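Local coordinates for type-2 restriction enzyme AgeI (Thalassobius gelatinovorus, PDB 5DWA), which cuts double-stranded DNA at the sequence 5'-ACCGGT-3', cleaving after its A to leave fragments with terminal 5'-phosphates, at residues V161-L171 / L190-V199; G93-V101 / I113-G121. All blocks are in the same frame, centred on the assembly; numbering follows the deposited sequence. Where two conformers were deposited one is given.

Contact 1 (V161-L171 / L190-V199); sequences VVGGIHAKVSL and LLSVLSTLDV. With nucleotides of chain C.
Val162 to Lys168 and Leu191 to Thr196 pair as neighbouring parallel strands in the middle of the mixed sheet of this PD-(D/E)XK nuclease, the two strands of a beta-alpha-beta unit whose crossover helix is 178-187. The pairing shows how a parallel ladder can carry a polar cluster of His166, Ser192 and Lys168 beside Leu194 on one face, while the other is mainly apolar apart from Ser195. The backbone bonds alternate along the strands, from Leu191 N on Val162 O, through His166 N on Val193 O at 2.7 Å, to Leu197 N on Lys168 O just past the second strand. At the start, Val162 and Gly163 form a classic beta bulge opposite Ile145 of strand 143-148.

His166 and Ser192 lie on the face turned to helix 178-187. The imidazole meets the serine at its edge, NE2 to Ser192 OG 2.8 Å, a weak, bent hydrogen bond. Ser192 OG is also bonded to Ser182. Asp178 on ND1 and the weaker Ser192 contact on NE2 limit the turning of the ring. Asp178 also forms a salt bridge with Lys168. On the other face Ile165 packs on Phe269 of helix 268-277, and Ala167 on Phe96 of helix 84-109.

Beyond the strands the pairing continues through loops. Lys168 O takes two bonds, from Leu197 N and from Thr196 OG1 at 2.7 Å; the same hydroxyl accepts from Asp198 N, 2.9 Å away, in an ST turn. Val199 N binds Val169 O, while the two valines lie side by side, Val169 CG1 to Val199 CG2 3.6 Å. Here the loop after the strand meets DNA: with OG set between the backbone N and the carbonyl carbon (chi1 51°), Ser170 OG donates to OP2 of DG7 of chain C at 2.6 Å.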
loop_
_atom_site.group_PDB
_atom_site.type_symbol
_atom_site.label_atom_id
_atom_site.label_comp_id
_atom_site.label_asym_id
_atom_site.label_seq_id
_atom_site.Cartn_x
_atom_site.Cartn_y
_atom_site.Cartn_z
ATOM N N VAL A 161 8.615 13.147 -24.586
ATOM C CA VAL A 161 8.715 12.195 -23.479
ATOM C C VAL A 161 9.547 10.973 -23.855
ATOM O O VAL A 161 9.366 10.390 -24.929
ATOM C CB VAL A 161 7.332 11.717 -23.007
ATOM C CG1 VAL A 161 7.459 10.959 -21.684
ATOM C CG2 VAL A 161 6.397 12.887 -22.845
ATOM N N VAL A 162 10.452 10.577 -22.963
ATOM C CA VAL A 162 11.338 9.450 -23.224
ATOM C C VAL A 162 11.235 8.379 -22.142
ATOM O O VAL A 162 11.814 7.300 -22.273
ATOM C CB VAL A 162 12.805 9.897 -23.324
ATOM C CG1 VAL A 162 13.026 10.765 -24.558
ATOM C CG2 VAL A 162 13.210 10.649 -22.065
ATOM N N GLY A 163 10.529 8.694 -21.059
ATOM C CA GLY A 163 10.315 7.713 -20.015
ATOM C C GLY A 163 9.801 8.310 -18.726
ATOM O O GLY A 163 9.288 9.425 -18.699
ATOM N N GLY A 164 9.922 7.549 -17.645
ATOM C CA GLY A 164 9.438 8.031 -16.373
ATOM C C GLY A 164 10.159 7.391 -15.225
ATOM O O GLY A 164 10.865 6.389 -15.370
ATOM N N ILE A 165 10.010 8.021 -14.060
ATOM C CA ILE A 165 10.600 7.563 -12.801
ATOM C C ILE A 165 9.514 7.085 -11.833
ATOM O O ILE A 165 8.522 7.783 -11.626
ATOM C CB ILE A 165 11.420 8.683 -12.126
ATOM C CG1 ILE A 165 12.489 9.217 -13.087
ATOM C CG2 ILE A 165 12.055 8.177 -10.836
ATOM C CD1 ILE A 165 13.303 10.355 -12.504
ATOM N N HIS A 166 9.698 5.881 -11.280
ATOM C CA HIS A 166 8.936 5.393 -10.150
ATOM C C HIS A 166 9.719 5.777 -8.919
ATOM O O HIS A 166 10.783 5.209 -8.667
ATOM C CB HIS A 166 8.763 3.886 -10.265
ATOM C CG HIS A 166 8.195 3.480 -11.579
ATOM N ND1 HIS A 166 6.842 3.317 -11.781
ATOM C CD2 HIS A 166 8.785 3.272 -12.783
ATOM C CE1 HIS A 166 6.625 3.004 -13.046
ATOM N NE2 HIS A 166 7.787 2.984 -13.678
ATOM N N ALA A 167 9.218 6.771 -8.189
ATOM C CA ALA A 167 9.936 7.341 -7.059
ATOM C C ALA A 167 9.334 6.799 -5.779
ATOM O O ALA A 167 8.128 6.908 -5.566
ATOM C CB ALA A 167 9.864 8.861 -7.084
ATOM N N LYS A 168 10.157 6.167 -4.953
ATOM C CA LYS A 168 9.659 5.599 -3.708
ATOM C C LYS A 168 10.648 5.870 -2.603
ATOM O O LYS A 168 11.817 5.525 -2.723
ATOM C CB LYS A 168 9.436 4.084 -3.816
ATOM C CG LYS A 168 8.780 3.622 -5.100
ATOM C CD LYS A 168 8.224 2.226 -4.951
ATOM C CE LYS A 168 6.890 2.236 -4.216
ATOM N NZ LYS A 168 5.806 2.857 -5.035
ATOM N N VAL A 169 10.190 6.484 -1.527
ATOM C CA VAL A 169 11.044 6.602 -0.354
ATOM C C VAL A 169 11.424 5.213 0.154
ATOM O O VAL A 169 12.590 4.940 0.434
ATOM C CB VAL A 169 10.356 7.381 0.761
ATOM C CG1 VAL A 169 11.118 7.218 2.089
ATOM C CG2 VAL A 169 10.214 8.848 0.371
ATOM N N SER A 170 10.430 4.336 0.219
ATOM C CA SER A 170 10.616 2.992 0.748
ATOM C C SER A 170 9.899 2.017 -0.158
ATOM O O SER A 170 8.889 2.358 -0.761
ATOM C CB SER A 170 10.088 2.891 2.184
ATOM O OG SER A 170 8.757 3.382 2.283
ATOM N N LEU A 171 10.413 0.794 -0.236
ATOM C CA LEU A 171 9.905 -0.170 -1.206
ATOM C C LEU A 171 8.776 -1.032 -0.648
ATOM O O LEU A 171 7.737 -1.172 -1.298
ATOM C CB LEU A 171 11.048 -1.051 -1.709
ATOM C CG LEU A 171 12.172 -0.305 -2.430
ATOM C CD1 LEU A 171 13.224 -1.284 -2.948
ATOM C CD2 LEU A 171 11.616 0.557 -3.578
ATOM N N LEU A 190 9.981 3.012 -23.582
ATOM C CA LEU A 190 10.259 4.109 -22.666
ATOM C C LEU A 190 11.228 3.690 -21.563
ATOM O O LEU A 190 11.246 2.531 -21.150
ATOM C CB LEU A 190 8.961 4.615 -22.036
ATOM C CG LEU A 190 7.930 5.235 -22.981
ATOM C CD1 LEU A 190 6.554 5.243 -22.333
ATOM C CD2 LEU A 190 8.335 6.653 -23.355
ATOM N N LEU A 191 12.038 4.630 -21.090
ATOM C CA LEU A 191 12.828 4.375 -19.889
ATOM C C LEU A 191 11.889 4.299 -18.693
ATOM O O LEU A 191 10.969 5.109 -18.565
ATOM C CB LEU A 191 13.879 5.464 -19.679
ATOM C CG LEU A 191 15.051 5.488 -20.659
ATOM C CD1 LEU A 191 15.984 6.632 -20.328
ATOM C CD2 LEU A 191 15.785 4.163 -20.615
ATOM N N SER A 192 12.111 3.311 -17.834
ATOM C CA SER A 192 11.319 3.176 -16.615
ATOM C C SER A 192 12.259 2.964 -15.438
ATOM O O SER A 192 12.722 1.851 -15.190
ATOM C CB SER A 192 10.326 2.023 -16.735
ATOM O OG SER A 192 9.561 1.882 -15.549
ATOM N N VAL A 193 12.550 4.045 -14.721
ATOM C CA VAL A 193 13.575 4.017 -13.686
ATOM C C VAL A 193 12.936 3.925 -12.310
ATOM O O VAL A 193 11.944 4.595 -12.041
ATOM C CB VAL A 193 14.464 5.271 -13.782
ATOM C CG1 VAL A 193 15.511 5.297 -12.685
ATOM C CG2 VAL A 193 15.139 5.331 -15.165
ATOM N N LEU A 194 13.490 3.063 -11.458
ATOM C CA LEU A 194 13.136 3.040 -10.044
ATOM C C LEU A 194 14.149 3.877 -9.270
ATOM O O LEU A 194 15.322 3.522 -9.204
ATOM C CB LEU A 194 13.118 1.597 -9.520
ATOM C CG LEU A 194 12.732 1.426 -8.051
ATOM C CD1 LEU A 194 11.305 1.893 -7.821
ATOM C CD2 LEU A 194 12.904 -0.033 -7.623
ATOM N N SER A 195 13.688 4.987 -8.700
ATOM C CA SER A 195 14.532 5.830 -7.866
ATOM C C SER A 195 14.029 5.716 -6.445
ATOM O O SER A 195 12.833 5.865 -6.203
ATOM C CB SER A 195 14.502 7.286 -8.337
ATOM O OG SER A 195 14.963 7.379 -9.674
ATOM N N THR A 196 14.920 5.426 -5.505
ATOM C CA THR A 196 14.463 5.167 -4.166
ATOM C C THR A 196 15.450 5.629 -3.121
ATOM O O THR A 196 16.650 5.669 -3.364
ATOM C CB THR A 196 14.159 3.655 -3.991
ATOM O OG1 THR A 196 13.551 3.434 -2.712
ATOM C CG2 THR A 196 15.431 2.789 -4.158
ATOM N N LEU A 197 14.926 5.998 -1.960
ATOM C CA LEU A 197 15.774 6.230 -0.801
ATOM C C LEU A 197 16.019 4.921 -0.056
ATOM O O LEU A 197 16.838 4.883 0.873
ATOM C CB LEU A 197 15.144 7.265 0.132
ATOM C CG LEU A 197 14.994 8.651 -0.489
ATOM C CD1 LEU A 197 14.391 9.591 0.522
ATOM C CD2 LEU A 197 16.341 9.157 -0.969
ATOM N N ASP A 198 15.304 3.867 -0.457
ATOM C CA ASP A 198 15.426 2.529 0.143
ATOM C C ASP A 198 15.436 2.632 1.668
ATOM O O ASP A 198 16.332 2.109 2.332
ATOM C CB ASP A 198 16.688 1.816 -0.364
ATOM C CG ASP A 198 16.731 0.327 0.017
ATOM O OD1 ASP A 198 15.670 -0.258 0.326
ATOM O OD2 ASP A 198 17.832 -0.261 -0.016
ATOM N N VAL A 199 14.454 3.345 2.207
ATOM C CA VAL A 199 14.332 3.493 3.653
ATOM C C VAL A 199 13.701 2.262 4.286
ATOM O O VAL A 199 12.599 1.856 3.906
ATOM C CB VAL A 199 13.483 4.720 4.032
ATOM C CG1 VAL A 199 13.167 4.715 5.545
ATOM C CG2 VAL A 199 14.187 6.005 3.641
ATOM P P DC C 6 5.276 6.423 -0.967
ATOM O OP1 DC C 6 6.578 6.949 -1.342
ATOM O OP2 DC C 6 4.738 5.166 -1.515
ATOM O "O5'" DC C 6 5.297 6.279 0.623
ATOM C "C5'" DC C 6 5.624 7.388 1.406
ATOM C "C4'" DC C 6 5.428 7.042 2.862
ATOM O "O4'" DC C 6 4.061 6.639 3.089
ATOM C "C3'" DC C 6 6.302 5.919 3.393
ATOM O "O3'" DC C 6 6.710 6.272 4.682
ATOM C "C2'" DC C 6 5.356 4.709 3.419
ATOM C "C1'" DC C 6 4.011 5.363 3.702
ATOM N N1 DC C 6 2.861 4.659 3.104
ATOM C C2 DC C 6 1.787 4.242 3.898
ATOM O O2 DC C 6 1.825 4.412 5.122
ATOM N N3 DC C 6 0.734 3.633 3.301
ATOM C C4 DC C 6 0.717 3.473 1.981
ATOM N N4 DC C 6 -0.339 2.862 1.440
ATOM C C5 DC C 6 1.782 3.922 1.158
ATOM C C6 DC C 6 2.818 4.508 1.749
ATOM P P DG C 7 8.128 5.810 5.268
ATOM O OP1 DG C 7 8.829 7.036 5.704
ATOM O OP2 DG C 7 8.796 4.853 4.374
ATOM O "O5'" DG C 7 7.725 4.991 6.577
ATOM C "C5'" DG C 7 6.945 5.581 7.590
ATOM C "C4'" DG C 7 6.543 4.515 8.598
ATOM O "O4'" DG C 7 5.494 3.687 8.037
ATOM C "C3'" DG C 7 7.656 3.551 8.976
ATOM O "O3'" DG C 7 7.460 3.151 10.301
ATOM C "C2'" DG C 7 7.437 2.382 8.007
ATOM C "C1'" DG C 7 5.922 2.327 7.954
ATOM N N9 DG C 7 5.389 1.821 6.705
ATOM C C8 DG C 7 6.076 1.556 5.542
ATOM N N7 DG C 7 5.297 1.183 4.565
ATOM C C5 DG C 7 4.021 1.240 5.104
ATOM C C6 DG C 7 2.767 0.954 4.519
ATOM O O6 DG C 7 2.526 0.598 3.357
ATOM N N1 DG C 7 1.725 1.141 5.413
ATOM C C2 DG C 7 1.870 1.551 6.715
ATOM N N2 DG C 7 0.745 1.680 7.423
ATOM N N3 DG C 7 3.036 1.816 7.276
ATOM C C4 DG C 7 4.063 1.642 6.416
HETATM O O HOH W 1 13.113 0.321 1.093
#

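Contact 2 (G93-V101 / I113-G121); sequences GEAFEVALV and IRLTALFKG. With nucleotides of chain D.
Val101 packs against Leu115, and Phe119 against Glu94 and Val98, where helix 84-109 interlocks with strand 113-117 and the turn after it. This is helix-on-sheet packing at an outermost strand of the nuclease sheet, the short segments running nearly antiparallel at 161° with axes 8.1 Å apart. No direct hydrogen bond joins them, so the contact is a worked example of fit by shape.

Midway along the strand, Val101 and Leu115 slide past each other in opposite directions. The CG2 methyl of Val101 settles between Leu115 CB and Ala117 CB, and it rests over the backbone at Ala117 N, 3.8 Å away. Leu115 in turn lays CD1 on the helix backbone, 4.0 Å from Leu100 O.

After the strand an inverse gamma turn centred on Leu118 brings Phe119 round. With CG anti to the carbonyl carbon (chi1 -69°), its ring swings back to the helix and enters a hollow walled by Glu94, Glu97 and Val98. Val98 CG2 closes the edge at CZ, 3.9 Å away, and Glu97 OE2 approaches the ring edge, near its plane, 3.6 Å from CE1. Glu94 comes in obliquely, CB 3.7 Å from CE1. Ala117 CB sits 3.6 Å above one face, toward the rim, so the strand's own methyl backs the ring. Arg44 makes a cation-pi contact with Phe119 and a salt bridge with Glu94, tying helix 43-57 to the same spot.

A water beside the ring hydrogen-bonds to Leu118 O and to Glu97 OE1, the latter at 2.7 Å.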
loop_
_atom_site.group_PDB
_atom_site.type_symbol
_atom_site.label_atom_id
_atom_site.label_comp_id
_atom_site.label_asym_id
_atom_site.label_seq_id
_atom_site.Cartn_x
_atom_site.Cartn_y
_atom_site.Cartn_z
ATOM N N GLY A 93 5.889 11.342 0.249
ATOM C CA GLY A 93 6.012 10.686 -1.044
ATOM C C GLY A 93 6.195 11.716 -2.135
ATOM O O GLY A 93 7.136 11.651 -2.929
ATOM N N GLU A 94 5.299 12.697 -2.156
ATOM C CA GLU A 94 5.421 13.777 -3.122
ATOM C C GLU A 94 6.667 14.624 -2.862
ATOM O O GLU A 94 7.249 15.193 -3.790
ATOM C CB GLU A 94 4.163 14.646 -3.109
ATOM C CG GLU A 94 2.938 13.875 -3.594
ATOM C CD GLU A 94 1.735 14.750 -3.880
ATOM O OE1 GLU A 94 1.692 15.890 -3.379
ATOM O OE2 GLU A 94 0.836 14.291 -4.629
ATOM N N ALA A 95 7.100 14.701 -1.610
ATOM C CA ALA A 95 8.304 15.468 -1.310
ATOM C C ALA A 95 9.536 14.869 -1.985
ATOM O O ALA A 95 10.423 15.602 -2.403
ATOM C CB ALA A 95 8.521 15.559 0.191
ATOM N N PHE A 96 9.611 13.544 -2.089
ATOM C CA PHE A 96 10.773 12.942 -2.737
ATOM C C PHE A 96 10.769 13.264 -4.244
ATOM O O PHE A 96 11.821 13.529 -4.837
ATOM C CB PHE A 96 10.804 11.432 -2.470
ATOM C CG PHE A 96 11.993 10.732 -3.066
ATOM C CD1 PHE A 96 13.268 11.257 -2.955
ATOM C CD2 PHE A 96 11.824 9.529 -3.728
ATOM C CE1 PHE A 96 14.357 10.590 -3.506
ATOM C CE2 PHE A 96 12.903 8.857 -4.288
ATOM C CZ PHE A 96 14.171 9.389 -4.178
ATOM N N GLU A 97 9.589 13.258 -4.860
ATOM C CA GLU A 97 9.458 13.737 -6.244
ATOM C C GLU A 97 9.971 15.176 -6.388
ATOM O O GLU A 97 10.740 15.478 -7.304
ATOM C CB GLU A 97 8.013 13.675 -6.708
ATOM C CG GLU A 97 7.403 12.283 -6.627
ATOM C CD GLU A 97 5.949 12.323 -7.034
ATOM O OE1 GLU A 97 5.681 12.543 -8.230
ATOM O OE2 GLU A 97 5.074 12.180 -6.159
ATOM N N VAL A 98 9.523 16.062 -5.498
ATOM C CA VAL A 98 9.990 17.454 -5.499
ATOM C C VAL A 98 11.509 17.515 -5.429
ATOM O O VAL A 98 12.145 18.249 -6.176
ATOM C CB VAL A 98 9.396 18.258 -4.319
ATOM C CG1 VAL A 98 10.115 19.609 -4.158
ATOM C CG2 VAL A 98 7.914 18.479 -4.525
ATOM N N ALA A 99 12.089 16.738 -4.526
ATOM C CA ALA A 99 13.532 16.744 -4.328
ATOM C C ALA A 99 14.286 16.216 -5.555
ATOM O O ALA A 99 15.320 16.772 -5.922
ATOM C CB ALA A 99 13.895 15.933 -3.092
ATOM N N LEU A 100 13.781 15.158 -6.189
ATOM C CA LEU A 100 14.425 14.616 -7.386
ATOM C C LEU A 100 14.489 15.664 -8.499
ATOM O O LEU A 100 15.527 15.839 -9.143
ATOM C CB LEU A 100 13.690 13.374 -7.895
ATOM C CG LEU A 100 13.943 12.093 -7.114
ATOM C CD1 LEU A 100 12.960 11.025 -7.593
ATOM C CD2 LEU A 100 15.380 11.633 -7.305
ATOM N N VAL A 101 13.375 16.359 -8.717
ATOM C CA VAL A 101 13.286 17.369 -9.767
ATOM C C VAL A 101 14.206 18.550 -9.456
ATOM O O VAL A 101 14.957 19.011 -10.328
ATOM C CB VAL A 101 11.842 17.866 -9.937
ATOM C CG1 VAL A 101 11.787 19.066 -10.884
ATOM C CG2 VAL A 101 10.951 16.747 -10.440
ATOM N N ILE A 113 17.792 17.499 -21.068
ATOM C CA ILE A 113 16.928 16.541 -20.391
ATOM C C ILE A 113 16.220 17.242 -19.246
ATOM O O ILE A 113 16.803 18.100 -18.578
ATOM C CB ILE A 113 17.729 15.327 -19.887
ATOM C CG1 ILE A 113 18.407 14.623 -21.061
ATOM C CG2 ILE A 113 16.834 14.335 -19.131
ATOM C CD1 ILE A 113 19.567 13.747 -20.649
ATOM N N ARG A 114 14.955 16.892 -19.028
ATOM C CA ARG A 114 14.139 17.565 -18.033
ATOM C C ARG A 114 13.185 16.612 -17.340
ATOM O O ARG A 114 12.530 15.803 -17.997
ATOM C CB ARG A 114 13.349 18.707 -18.680
ATOM C CG ARG A 114 12.558 19.554 -17.684
ATOM C CD ARG A 114 11.787 20.660 -18.396
ATOM N NE ARG A 114 10.772 20.131 -19.300
ATOM C CZ ARG A 114 10.160 20.853 -20.235
ATOM N NH1 ARG A 114 10.465 22.136 -20.384
ATOM N NH2 ARG A 114 9.239 20.297 -21.012
ATOM N N LEU A 115 13.134 16.710 -16.015
ATOM C CA LEU A 115 12.185 15.971 -15.193
ATOM C C LEU A 115 10.996 16.841 -14.796
ATOM O O LEU A 115 11.143 18.029 -14.522
ATOM C CB LEU A 115 12.872 15.463 -13.923
ATOM C CG LEU A 115 14.168 14.661 -14.080
ATOM C CD1 LEU A 115 14.678 14.234 -12.719
ATOM C CD2 LEU A 115 13.988 13.442 -14.988
ATOM N N THR A 116 9.826 16.224 -14.704
ATOM C CA THR A 116 8.628 16.910 -14.264
ATOM C C THR A 116 7.809 15.988 -13.363
ATOM O O THR A 116 7.419 14.898 -13.787
ATOM C CB THR A 116 7.763 17.350 -15.452
ATOM O OG1 THR A 116 8.540 18.170 -16.336
ATOM C CG2 THR A 116 6.552 18.131 -14.964
ATOM N N ALA A 117 7.558 16.409 -12.127
ATOM C CA ALA A 117 6.727 15.617 -11.207
ATOM C C ALA A 117 5.282 15.641 -11.682
ATOM O O ALA A 117 4.755 16.699 -12.037
ATOM C CB ALA A 117 6.838 16.143 -9.780
ATOM N N LEU A 118 4.648 14.471 -11.717
ATOM C CA LEU A 118 3.298 14.384 -12.267
ATOM C C LEU A 118 2.276 14.542 -11.145
ATOM O O LEU A 118 1.642 13.586 -10.700
ATOM C CB LEU A 118 3.105 13.071 -13.030
ATOM C CG LEU A 118 4.047 12.902 -14.227
ATOM C CD1 LEU A 118 3.824 11.566 -14.916
ATOM C CD2 LEU A 118 3.846 14.053 -15.205
ATOM N N PHE A 119 2.129 15.776 -10.681
ATOM C CA PHE A 119 1.194 16.066 -9.606
ATOM C C PHE A 119 -0.204 16.246 -10.175
ATOM O O PHE A 119 -0.412 16.091 -11.377
ATOM C CB PHE A 119 1.652 17.303 -8.835
ATOM C CG PHE A 119 2.895 17.070 -8.034
ATOM C CD1 PHE A 119 3.105 15.849 -7.405
ATOM C CD2 PHE A 119 3.855 18.059 -7.899
ATOM C CE1 PHE A 119 4.249 15.619 -6.663
ATOM C CE2 PHE A 119 5.005 17.834 -7.152
ATOM C CZ PHE A 119 5.200 16.618 -6.534
ATOM N N LYS A 120 -1.159 16.571 -9.313
ATOM C CA LYS A 120 -2.563 16.568 -9.707
ATOM C C LYS A 120 -2.842 17.392 -10.963
ATOM O O LYS A 120 -2.487 18.569 -11.042
ATOM C CB LYS A 120 -3.417 17.078 -8.555
ATOM C CG LYS A 120 -4.719 16.338 -8.409
ATOM C CD LYS A 120 -5.034 16.144 -6.951
ATOM C CE LYS A 120 -6.322 15.388 -6.780
ATOM N NZ LYS A 120 -6.315 14.647 -5.495
ATOM N N GLY A 121 -3.468 16.758 -11.947
ATOM C CA GLY A 121 -3.850 17.454 -13.161
ATOM C C GLY A 121 -2.884 17.261 -14.315
ATOM O O GLY A 121 -3.208 17.572 -15.460
ATOM P P DG D 11 -1.317 20.102 0.754
ATOM O OP1 DG D 11 -0.118 19.560 1.437
ATOM O OP2 DG D 11 -1.764 21.488 1.091
ATOM O "O5'" DG D 11 -1.107 20.052 -0.813
ATOM C "C5'" DG D 11 -0.636 18.877 -1.445
ATOM C "C4'" DG D 11 -1.431 18.605 -2.704
ATOM O "O4'" DG D 11 -2.721 18.047 -2.341
ATOM C "C3'" DG D 11 -1.733 19.837 -3.558
ATOM O "O3'" DG D 11 -1.700 19.488 -4.939
ATOM C "C2'" DG D 11 -3.145 20.221 -3.113
ATOM C "C1'" DG D 11 -3.762 18.854 -2.872
ATOM N N9 DG D 11 -4.858 18.859 -1.906
ATOM C C8 DG D 11 -5.045 19.732 -0.859
ATOM N N7 DG D 11 -6.109 19.467 -0.149
ATOM C C5 DG D 11 -6.654 18.345 -0.761
ATOM C C6 DG D 11 -7.815 17.594 -0.437
ATOM O O6 DG D 11 -8.621 17.777 0.485
ATOM N N1 DG D 11 -8.001 16.535 -1.312
ATOM C C2 DG D 11 -7.178 16.231 -2.364
ATOM N N2 DG D 11 -7.531 15.179 -3.097
ATOM N N3 DG D 11 -6.090 16.920 -2.682
ATOM C C4 DG D 11 -5.891 17.960 -1.840
HETATM O O HOH W 2 3.028 12.268 -8.656
#

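Contacts 1 and 2 have their centres about 11 Å apart and meet through helix 84-109, which packs on the edge strand with Glu97 and Val101 and on the central strands with Phe96 and Leu100. Phe96 CE1 lies 3.5 Å from Leu197 CD2, and Leu100 CD1 lies 3.8 Å from Ala167 CB. Asp142 joins them again: Glu97 packs on it, its carboxylate accepts from Ala167 N, and its backbone bonds with Leu118 and Ile165. Both contacts also reach the DNA, contact 1 through Ser170 at a phosphate of chain C and contact 2 through Lys120 near a guanine of chain D.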